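Local coordinates for superoxide dismutase (Leishmania major, PDB 4F2N), which probably catalyses the dismutation of superoxide to oxygen and hydrogen peroxide at a single iron centre in each subunit of a dimer, at residues B[60-65]-B[193-198]; B[109-114]-B[154-159]; B[138-143]-B[168-173]. All coordinates share one frame; numbering follows the deposited sequence.

Contact 1. Residues B[60-65]-B[193-198]. With FE2 (Fe (II) ion), chain N.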
loop_
_atom_site.group_PDB
_atom_site.type_symbol
_atom_site.label_atom_id
_atom_site.label_comp_id
_atom_site.label_asym_id
_atom_site.label_seq_id
_atom_site.Cartn_x
_atom_site.Cartn_y
_atom_site.Cartn_z
ATOM N N SER B 60 9.690 -8.038 13.113
ATOM C CA SER B 60 10.415 -7.155 14.047
ATOM C C SER B 60 10.325 -5.666 13.743
ATOM O O SER B 60 10.540 -4.872 14.647
ATOM C CB SER B 60 11.889 -7.534 14.167
ATOM O OG SER B 60 11.953 -8.818 14.729
ATOM N N LYS B 61 10.051 -5.286 12.487
ATOM C CA LYS B 61 9.911 -3.851 12.150
ATOM C C LYS B 61 8.462 -3.430 11.991
ATOM O O LYS B 61 8.001 -2.607 12.754
ATOM C CB LYS B 61 10.676 -3.416 10.888
ATOM C CG LYS B 61 12.083 -3.966 10.720
ATOM C CD LYS B 61 13.056 -3.434 11.737
ATOM C CE LYS B 61 14.380 -4.184 11.582
ATOM N NZ LYS B 61 15.248 -3.914 12.745
ATOM N N HIS B 62 7.768 -3.971 10.984
ATOM C CA HIS B 62 6.380 -3.568 10.674
ATOM C C HIS B 62 5.405 -3.904 11.775
ATOM O O HIS B 62 4.739 -3.029 12.332
ATOM C CB HIS B 62 5.915 -4.182 9.353
ATOM C CG HIS B 62 6.643 -3.635 8.148
ATOM N ND1 HIS B 62 6.238 -2.528 7.498
ATOM C CD2 HIS B 62 7.764 -4.096 7.476
ATOM C CE1 HIS B 62 7.069 -2.281 6.469
ATOM N NE2 HIS B 62 8.001 -3.255 6.452
ATOM N N HIS B 63 5.329 -5.182 12.125
ATOM C CA HIS B 63 4.382 -5.585 13.143
ATOM C C HIS B 63 4.704 -4.939 14.471
ATOM O O HIS B 63 3.831 -4.411 15.142
ATOM C CB HIS B 63 4.366 -7.096 13.274
ATOM C CG HIS B 63 3.204 -7.603 14.067
ATOM N ND1 HIS B 63 2.954 -8.913 14.221
ATOM C CD2 HIS B 63 2.197 -6.932 14.730
ATOM C CE1 HIS B 63 1.841 -9.074 14.968
ATOM N NE2 HIS B 63 1.383 -7.866 15.282
ATOM N N SER B 64 5.978 -4.968 14.848
ATOM C CA SER B 64 6.404 -4.348 16.101
ATOM C C SER B 64 5.982 -2.881 16.211
ATOM O O SER B 64 5.575 -2.432 17.280
ATOM C CB SER B 64 7.906 -4.480 16.284
ATOM O OG SER B 64 8.268 -3.944 17.544
ATOM N N ALA B 65 6.061 -2.143 15.107
ATOM C CA ALA B 65 5.689 -0.735 15.145
ATOM C C ALA B 65 4.198 -0.548 15.434
ATOM O O ALA B 65 3.822 0.386 16.135
ATOM C CB ALA B 65 6.084 -0.021 13.841
ATOM N N TRP B 193 -0.012 -6.235 1.428
ATOM C CA TRP B 193 0.861 -5.049 1.478
ATOM C C TRP B 193 2.141 -5.417 0.809
ATOM O O TRP B 193 2.626 -6.561 0.982
ATOM C CB TRP B 193 1.152 -4.665 2.925
ATOM C CG TRP B 193 0.012 -3.914 3.610
ATOM C CD1 TRP B 193 -1.269 -4.371 3.886
ATOM C CD2 TRP B 193 0.112 -2.608 4.231
ATOM N NE1 TRP B 193 -2.001 -3.415 4.580
ATOM C CE2 TRP B 193 -1.213 -2.320 4.819
ATOM C CE3 TRP B 193 1.133 -1.640 4.331
ATOM C CZ2 TRP B 193 -1.482 -1.113 5.472
ATOM C CZ3 TRP B 193 0.847 -0.426 4.999
ATOM C CH2 TRP B 193 -0.429 -0.177 5.561
ATOM N N GLU B 194 2.753 -4.470 0.086
ATOM C CA GLU B 194 3.955 -4.789 -0.689
ATOM C C GLU B 194 5.102 -5.224 0.203
ATOM O O GLU B 194 5.931 -6.053 -0.202
ATOM C CB GLU B 194 4.387 -3.616 -1.586
ATOM C CG GLU B 194 3.404 -3.354 -2.719
ATOM C CD GLU B 194 3.807 -2.181 -3.615
ATOM O OE1 GLU B 194 4.041 -1.055 -3.085
ATOM O OE2 GLU B 194 3.836 -2.391 -4.864
ATOM N N HIS B 195 5.152 -4.691 1.423
ATOM C CA HIS B 195 6.185 -5.128 2.372
ATOM C C HIS B 195 6.102 -6.595 2.729
ATOM O O HIS B 195 7.103 -7.144 3.216
ATOM C CB HIS B 195 6.204 -4.254 3.659
ATOM C CG HIS B 195 5.040 -4.491 4.586
ATOM N ND1 HIS B 195 4.157 -3.501 4.926
ATOM C CD2 HIS B 195 4.620 -5.652 5.279
ATOM C CE1 HIS B 195 3.220 -4.000 5.784
ATOM N NE2 HIS B 195 3.495 -5.322 5.988
ATOM N N ALA B 196 4.954 -7.258 2.516
ATOM C CA ALA B 196 4.863 -8.681 2.912
ATOM C C ALA B 196 5.769 -9.530 2.033
ATOM O O ALA B 196 6.278 -10.592 2.469
ATOM C CB ALA B 196 3.421 -9.197 2.860
ATOM N N TYR B 197 6.001 -9.079 0.805
ATOM C CA TYR B 197 6.717 -9.933 -0.164
ATOM C C TYR B 197 7.831 -9.234 -0.907
ATOM O O TYR B 197 8.502 -9.884 -1.707
ATOM C CB TYR B 197 5.722 -10.502 -1.210
ATOM C CG TYR B 197 4.953 -9.428 -1.977
ATOM C CD1 TYR B 197 5.469 -8.856 -3.154
ATOM C CD2 TYR B 197 3.718 -8.973 -1.520
ATOM C CE1 TYR B 197 4.748 -7.851 -3.836
ATOM C CE2 TYR B 197 3.003 -8.000 -2.197
ATOM C CZ TYR B 197 3.532 -7.431 -3.339
ATOM O OH TYR B 197 2.835 -6.461 -4.013
ATOM N N TYR B 198 8.028 -7.925 -0.705
ATOM C CA TYR B 198 8.945 -7.198 -1.611
ATOM C C TYR B 198 10.411 -7.603 -1.463
ATOM O O TYR B 198 11.175 -7.536 -2.436
ATOM C CB TYR B 198 8.820 -5.671 -1.519
ATOM C CG TYR B 198 8.955 -5.004 -2.877
ATOM C CD1 TYR B 198 7.867 -4.928 -3.737
ATOM C CD2 TYR B 198 10.179 -4.501 -3.314
ATOM C CE1 TYR B 198 7.976 -4.331 -4.993
ATOM C CE2 TYR B 198 10.321 -3.926 -4.578
ATOM C CZ TYR B 198 9.213 -3.835 -5.407
ATOM O OH TYR B 198 9.332 -3.252 -6.656
HETATM FE FE FE2 N . 2.188 -6.733 6.776
HETATM O O HOH W 1 0.406 -5.417 6.340
#
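His-62 turns its CG anti to its own carbonyl carbon (chi1 -67°), sending the imidazole off helix 52-71 toward the loop that follows strand 185-191. His-195 meets it from that loop with CG set between its backbone N and carbonyl carbon (chi1 73°). Together these torsions lay the two imidazoles face to face, ring centroids 3.9 Å apart and planes inclined by 21°. The side chains run past each other in opposite directions. The overlap is uneven: CG of His-195 sits over the centre of the His-62 ring, whereas ND1 of His-62 comes down near the rim of the His-195 ring, 3.4 Å from ND1 of His-195. That close pair of nitrogens belongs to the stack and is not a hydrogen bond. The CE1 side of the His-62 ring reaches back to the root of its partner, with CE1 3.5 Å from CB of His-195.

Trp-193 CB lies over the other face of His-195, so the metal ligand is sandwiched between its own loop and helix 52-71. NE2 of His-195 binds the iron at 2.1 Å. A water 2.3 Å from the iron rests over the rim of the Trp-193 indole; His-58, His-108 and Asp-191 supply the remaining protein ligands. One nitrogen of each stacked ring has its hydrogen-bond partner on the second subunit: ND1 of His-195 pairs with Glu-194 and NE2 of His-62 with Tyr-198 of that chain. With both its nitrogens held, the His-195 ring should be restricted in rotation. A metal-binding histidine bridged to the neighbouring subunit's glutamate, beside a histidine-tyrosine pair spanning the interface, is characteristic of the active site and substrate channel of dimeric iron and manganese superoxide dismutases.

Contact 2. Residues B[109-114]-B[154-159]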
loop_
_atom_site.group_PDB
_atom_site.type_symbol
_atom_site.label_atom_id
_atom_site.label_comp_id
_atom_site.label_asym_id
_atom_site.label_seq_id
_atom_site.Cartn_x
_atom_site.Cartn_y
_atom_site.Cartn_z
ATOM N N SER B 109 -1.073 -10.754 13.523
ATOM C CA SER B 109 -1.124 -11.874 14.473
ATOM C C SER B 109 -1.806 -13.079 13.870
ATOM O O SER B 109 -1.368 -14.218 14.039
ATOM C CB SER B 109 -1.810 -11.449 15.789
ATOM O OG SER B 109 -1.033 -10.428 16.397
ATOM N N PHE B 110 -2.883 -12.816 13.153
ATOM C CA PHE B 110 -3.670 -13.875 12.542
ATOM C C PHE B 110 -2.860 -14.518 11.426
ATOM O O PHE B 110 -2.785 -15.748 11.332
ATOM C CB PHE B 110 -5.015 -13.325 12.008
ATOM C CG PHE B 110 -5.931 -14.418 11.533
ATOM C CD1 PHE B 110 -6.590 -15.237 12.453
ATOM C CD2 PHE B 110 -6.127 -14.637 10.179
ATOM C CE1 PHE B 110 -7.444 -16.254 12.025
ATOM C CE2 PHE B 110 -6.970 -15.662 9.743
ATOM C CZ PHE B 110 -7.628 -16.469 10.658
ATOM N N PHE B 111 -2.212 -13.674 10.612
ATOM C CA PHE B 111 -1.298 -14.124 9.557
ATOM C C PHE B 111 -0.216 -15.079 10.065
ATOM O O PHE B 111 0.024 -16.116 9.426
ATOM C CB PHE B 111 -0.646 -12.894 8.902
ATOM C CG PHE B 111 0.068 -13.164 7.613
ATOM C CD1 PHE B 111 -0.501 -13.960 6.609
ATOM C CD2 PHE B 111 1.302 -12.566 7.371
ATOM C CE1 PHE B 111 0.169 -14.170 5.402
ATOM C CE2 PHE B 111 1.975 -12.767 6.147
ATOM C CZ PHE B 111 1.401 -13.560 5.169
ATOM N N TRP B 112 0.447 -14.745 11.171
ATOM C CA TRP B 112 1.489 -15.647 11.692
ATOM C C TRP B 112 0.942 -16.989 12.089
ATOM O O TRP B 112 1.613 -18.004 11.900
ATOM C CB TRP B 112 2.239 -15.034 12.876
ATOM C CG TRP B 112 2.799 -13.662 12.593
ATOM C CD1 TRP B 112 2.718 -12.534 13.414
ATOM C CD2 TRP B 112 3.534 -13.221 11.401
ATOM N NE1 TRP B 112 3.335 -11.452 12.824
ATOM C CE2 TRP B 112 3.846 -11.799 11.610
ATOM C CE3 TRP B 112 3.936 -13.831 10.221
ATOM C CZ2 TRP B 112 4.545 -11.051 10.672
ATOM C CZ3 TRP B 112 4.636 -13.066 9.276
ATOM C CH2 TRP B 112 4.939 -11.707 9.494
ATOM N N LYS B 113 -0.266 -17.012 12.640
ATOM C CA LYS B 113 -0.922 -18.285 13.014
ATOM C C LYS B 113 -1.267 -19.146 11.797
ATOM O O LYS B 113 -1.355 -20.386 11.921
ATOM C CB LYS B 113 -2.195 -18.025 13.834
ATOM C CG LYS B 113 -1.955 -17.354 15.171
ATOM C CD LYS B 113 -1.218 -18.244 16.137
ATOM C CE LYS B 113 -2.181 -19.107 16.933
ATOM N NZ LYS B 113 -1.374 -19.908 17.902
ATOM N N CYS B 114 -1.446 -18.504 10.635
ATOM C CA CYS B 114 -1.731 -19.203 9.382
ATOM C C CYS B 114 -0.512 -19.838 8.728
ATOM O O CYS B 114 -0.667 -20.495 7.701
ATOM C CB CYS B 114 -2.314 -18.240 8.361
ATOM S SG CYS B 114 -3.951 -17.743 8.873
ATOM N N SER B 154 -2.362 -1.472 -0.945
ATOM C CA SER B 154 -2.067 -2.344 0.208
ATOM C C SER B 154 -3.328 -3.029 0.700
ATOM O O SER B 154 -4.424 -2.430 0.660
ATOM C CB SER B 154 -1.499 -1.524 1.367
ATOM O OG SER B 154 -0.443 -0.671 0.929
ATOM N N GLY B 155 -3.203 -4.238 1.208
ATOM C CA GLY B 155 -4.341 -4.827 1.946
ATOM C C GLY B 155 -4.147 -6.296 2.226
ATOM O O GLY B 155 -3.014 -6.782 2.262
ATOM N N TRP B 156 -5.269 -6.995 2.339
ATOM C CA TRP B 156 -5.343 -8.377 2.807
ATOM C C TRP B 156 -6.362 -9.110 1.979
ATOM O O TRP B 156 -7.419 -8.537 1.588
ATOM C CB TRP B 156 -5.784 -8.396 4.303
ATOM C CG TRP B 156 -4.810 -7.672 5.201
ATOM C CD1 TRP B 156 -4.766 -6.297 5.484
ATOM C CD2 TRP B 156 -3.702 -8.261 5.976
ATOM N NE1 TRP B 156 -3.731 -6.006 6.342
ATOM C CE2 TRP B 156 -3.037 -7.142 6.654
ATOM C CE3 TRP B 156 -3.208 -9.556 6.152
ATOM C CZ2 TRP B 156 -1.964 -7.330 7.486
ATOM C CZ3 TRP B 156 -2.083 -9.742 7.000
ATOM C CH2 TRP B 156 -1.485 -8.656 7.648
ATOM N N THR B 157 -6.086 -10.380 1.736
ATOM C CA THR B 157 -7.052 -11.265 1.107
ATOM C C THR B 157 -7.387 -12.388 2.110
ATOM O O THR B 157 -6.487 -12.965 2.748
ATOM C CB THR B 157 -6.485 -11.849 -0.195
ATOM O OG1 THR B 157 -6.216 -10.757 -1.075
ATOM C CG2 THR B 157 -7.496 -12.775 -0.879
ATOM N N TRP B 158 -8.668 -12.706 2.209
ATOM C CA TRP B 158 -9.178 -13.527 3.306
ATOM C C TRP B 158 -10.002 -14.658 2.810
ATOM O O TRP B 158 -10.733 -14.520 1.820
ATOM C CB TRP B 158 -10.138 -12.668 4.138
ATOM C CG TRP B 158 -9.522 -11.420 4.715
ATOM C CD1 TRP B 158 -9.459 -10.144 4.136
ATOM C CD2 TRP B 158 -8.893 -11.272 6.035
ATOM N NE1 TRP B 158 -8.838 -9.265 4.976
ATOM C CE2 TRP B 158 -8.461 -9.864 6.125
ATOM C CE3 TRP B 158 -8.646 -12.137 7.113
ATOM C CZ2 TRP B 158 -7.821 -9.349 7.258
ATOM C CZ3 TRP B 158 -7.980 -11.620 8.252
ATOM C CH2 TRP B 158 -7.595 -10.238 8.322
ATOM N N LEU B 159 -9.944 -15.771 3.524
ATOM C CA LEU B 159 -10.991 -16.808 3.446
ATOM C C LEU B 159 -11.771 -16.728 4.755
ATOM O O LEU B 159 -11.189 -16.828 5.842
ATOM C CB LEU B 159 -10.371 -18.211 3.266
ATOM C CG LEU B 159 -11.330 -19.420 3.198
ATOM C CD1 LEU B 159 -12.238 -19.344 1.978
ATOM C CD2 LEU B 159 -10.493 -20.698 3.142
#
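The indole of Trp-156 drives its six-membered edge toward the face of Phe-111 in a T-shaped pair, planes at 83° and centroids 6.0 Å apart. CB of Phe-111 lies at that edge, close to the indole plane. Beside this pair, the Phe-110 ring and the Trp-158 indole meet obliquely. The two pairs join the alpha-hairpin domain, through helix 96-113, to strand 155-161 of the alpha/beta domain in the iron superoxide dismutase fold.

Both phenylalanines head for the strand with CB and hold CG anti to the backbone N (chi1 -173° and -167°). Phe-110 meets it with its ring, Phe-111 with CB and CG, the rest of that ring continuing past the Trp-156 edge. Trp-156 and Trp-158, two residues apart, leave the same side of the strand. All four are buried. NE1 of Trp-156 is hydrogen-bonded to Gln-104, and NE1 of Trp-158 to Thr-173. Trp-156 also sets an edge-to-face pair with the iron ligand His-108, and the side chain of Trp-156 comes to about 4 Å from the iron (nearest atoms). Both indoles touch through the same atom: CZ3 of Trp-156 stands 4.0 Å from CB of Phe-111, and CZ3 of Trp-158 stands 4.0 Å from CD2 of Phe-110.

Contact 3. Residues B[138-143]-B[168-173]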
loop_
_atom_site.group_PDB
_atom_site.type_symbol
_atom_site.label_atom_id
_atom_site.label_comp_id
_atom_site.label_asym_id
_atom_site.label_seq_id
_atom_site.Cartn_x
_atom_site.Cartn_y
_atom_site.Cartn_z
ATOM N N ASP B 138 -8.003 -26.766 -5.661
ATOM C CA ASP B 138 -7.322 -26.071 -6.766
ATOM C C ASP B 138 -8.089 -24.839 -7.271
ATOM O O ASP B 138 -7.486 -23.775 -7.479
ATOM C CB ASP B 138 -7.022 -27.034 -7.914
ATOM C CG ASP B 138 -6.021 -28.118 -7.523
ATOM O OD1 ASP B 138 -5.290 -27.963 -6.519
ATOM O OD2 ASP B 138 -5.956 -29.147 -8.227
ATOM N N ASP B 139 -9.406 -24.978 -7.456
ATOM C CA ASP B 139 -10.249 -23.858 -7.882
ATOM C C ASP B 139 -10.305 -22.739 -6.808
ATOM O O ASP B 139 -10.244 -21.542 -7.145
ATOM C CB ASP B 139 -11.666 -24.303 -8.254
ATOM C CG ASP B 139 -11.728 -25.211 -9.497
ATOM O OD1 ASP B 139 -10.991 -25.021 -10.480
ATOM O OD2 ASP B 139 -12.559 -26.129 -9.498
ATOM N N PHE B 140 -10.410 -23.107 -5.529
ATOM C CA PHE B 140 -10.280 -22.105 -4.481
ATOM C C PHE B 140 -8.930 -21.375 -4.547
ATOM O O PHE B 140 -8.890 -20.147 -4.519
ATOM C CB PHE B 140 -10.494 -22.699 -3.077
ATOM C CG PHE B 140 -9.845 -21.891 -1.992
ATOM C CD1 PHE B 140 -10.401 -20.683 -1.594
ATOM C CD2 PHE B 140 -8.658 -22.312 -1.400
ATOM C CE1 PHE B 140 -9.805 -19.911 -0.618
ATOM C CE2 PHE B 140 -8.042 -21.524 -0.426
ATOM C CZ PHE B 140 -8.623 -20.324 -0.032
ATOM N N MET B 141 -7.826 -22.117 -4.637
ATOM C CA MET B 141 -6.506 -21.473 -4.689
ATOM C C MET B 141 -6.374 -20.480 -5.860
ATOM O O MET B 141 -5.851 -19.377 -5.679
ATOM C CB MET B 141 -5.398 -22.541 -4.774
ATOM C CG MET B 141 -5.208 -23.257 -3.450
ATOM S SD MET B 141 -3.977 -24.567 -3.548
ATOM C CE MET B 141 -3.697 -24.837 -1.799
ATOM N N VAL B 142 -6.819 -20.891 -7.058
ATOM C CA VAL B 142 -6.791 -20.029 -8.235
ATOM C C VAL B 142 -7.586 -18.735 -7.974
ATOM O O VAL B 142 -7.069 -17.632 -8.193
ATOM C CB VAL B 142 -7.292 -20.774 -9.504
ATOM C CG1 VAL B 142 -7.623 -19.805 -10.633
ATOM C CG2 VAL B 142 -6.241 -21.786 -9.968
ATOM N N SER B 143 -8.805 -18.880 -7.457
ATOM C CA SER B 143 -9.657 -17.727 -7.107
ATOM C C SER B 143 -9.024 -16.825 -6.054
ATOM O O SER B 143 -9.133 -15.569 -6.122
ATOM C CB SER B 143 -11.020 -18.207 -6.592
ATOM O OG SER B 143 -11.679 -18.947 -7.608
ATOM N N LEU B 168 -18.377 -20.410 2.861
ATOM C CA LEU B 168 -16.994 -19.944 2.843
ATOM C C LEU B 168 -16.858 -18.896 1.742
ATOM O O LEU B 168 -17.392 -19.075 0.632
ATOM C CB LEU B 168 -16.043 -21.108 2.561
ATOM C CG LEU B 168 -15.711 -22.040 3.725
ATOM C CD1 LEU B 168 -15.035 -23.271 3.162
ATOM C CD2 LEU B 168 -14.815 -21.319 4.719
ATOM N N LEU B 169 -16.151 -17.804 2.034
ATOM C CA LEU B 169 -16.096 -16.687 1.109
ATOM C C LEU B 169 -14.684 -16.133 1.020
ATOM O O LEU B 169 -13.994 -16.038 2.037
ATOM C CB LEU B 169 -17.031 -15.542 1.581
ATOM C CG LEU B 169 -18.546 -15.704 1.795
ATOM C CD1 LEU B 169 -19.122 -14.538 2.598
ATOM C CD2 LEU B 169 -19.306 -15.832 0.481
ATOM N N ILE B 170 -14.284 -15.743 -0.191
ATOM C CA ILE B 170 -13.074 -14.946 -0.396
ATOM C C ILE B 170 -13.429 -13.476 -0.386
ATOM O O ILE B 170 -14.292 -13.035 -1.142
ATOM C CB ILE B 170 -12.369 -15.334 -1.720
ATOM C CG1 ILE B 170 -12.047 -16.823 -1.687
ATOM C CG2 ILE B 170 -11.103 -14.490 -1.951
ATOM C CD1 ILE B 170 -11.502 -17.375 -3.005
ATOM N N ASP B 171 -12.727 -12.711 0.450
ATOM C CA ASP B 171 -12.959 -11.290 0.601
ATOM C C ASP B 171 -11.597 -10.590 0.580
ATOM O O ASP B 171 -10.653 -11.116 1.133
ATOM C CB ASP B 171 -13.624 -11.076 1.962
ATOM C CG ASP B 171 -14.229 -9.712 2.117
ATOM O OD1 ASP B 171 -14.894 -9.246 1.157
ATOM O OD2 ASP B 171 -14.065 -9.108 3.215
ATOM N N SER B 172 -11.500 -9.436 -0.068
ATOM C CA SER B 172 -10.286 -8.611 -0.032
ATOM C C SER B 172 -10.597 -7.348 0.718
ATOM O O SER B 172 -11.697 -6.789 0.567
ATOM C CB SER B 172 -9.858 -8.267 -1.450
ATOM O OG SER B 172 -9.208 -9.391 -2.006
ATOM N N THR B 173 -9.654 -6.880 1.537
ATOM C CA THR B 173 -9.820 -5.588 2.180
ATOM C C THR B 173 -8.641 -4.665 1.790
ATOM O O THR B 173 -7.583 -5.143 1.355
ATOM C CB THR B 173 -9.893 -5.706 3.716
ATOM O OG1 THR B 173 -8.721 -6.407 4.200
ATOM C CG2 THR B 173 -11.201 -6.466 4.173
#
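Ser-143, which touches Ile-170 through CB, is held in helix 137-149 by a backbone bond from its N to O of Asp-139, 3.0 Å long. No hydrogen bond crosses to the strand; carbon surfaces make the contact. Ile-170 CD1 is the focal atom, 3.7 Å from CB of Ser-143 and 3.8 Å from CD1 of Phe-140. It enters between two residues three positions apart, about one helical turn, so that a single methyl meets both on the same side of the helix.

The isoleucine reaches this place because its longer branch is stretched out: CG1 lies anti to the carbonyl carbon and CD1 continues the line (chi2 173°). Behind the methyl, CG1 of Ile-170 packs against CE1 of Phe-140 at 4.0 Å, which makes the branch run along the CD1-CE1 side of the ring. The two side chains cross at a slant. Phe-140 swings CG anti to its backbone N (chi1 157°), bringing a buried ring from the flank of the helix up to the strand. Ser-143, partly exposed, adds only its CB to the contact.

Within the strand, Leu-169 turns away from the helix, while Leu-168 and Ile-170 turn toward the helical layer. Phe-134 of helix 124-134 touches both Phe-140 and Ile-170, and Leu-159 of the neighbouring strand backs Phe-140. Helices packed by apolar side chains against an outer strand of a three-stranded antiparallel sheet are the make-up of the C-terminal alpha/beta domain of iron and manganese superoxide dismutases.

Contact 2 lies at the heart of the chain, about 2 Å from its centre (centre to centre), and all its touching residues are buried. Contacts 1 and 3 sit 13 and 14 Å out, partly buried, one at the dimer interface and the other away from the second subunit. Contacts 1 and 2 both join the helical hairpin to the C-terminal domain, and Trp-193 packs on Gly-155 between them; contact 3 stays inside the latter domain. Contacts 2 and 3 share the sheet, where Trp-158 N and Asp-171 O are probably hydrogen-bonded. Chemistry follows place: a stack of imidazoles, one an iron ligand, at the site; large aromatics in the core; an isoleucine against a phenylalanine ring and a serine CB at the outer strand.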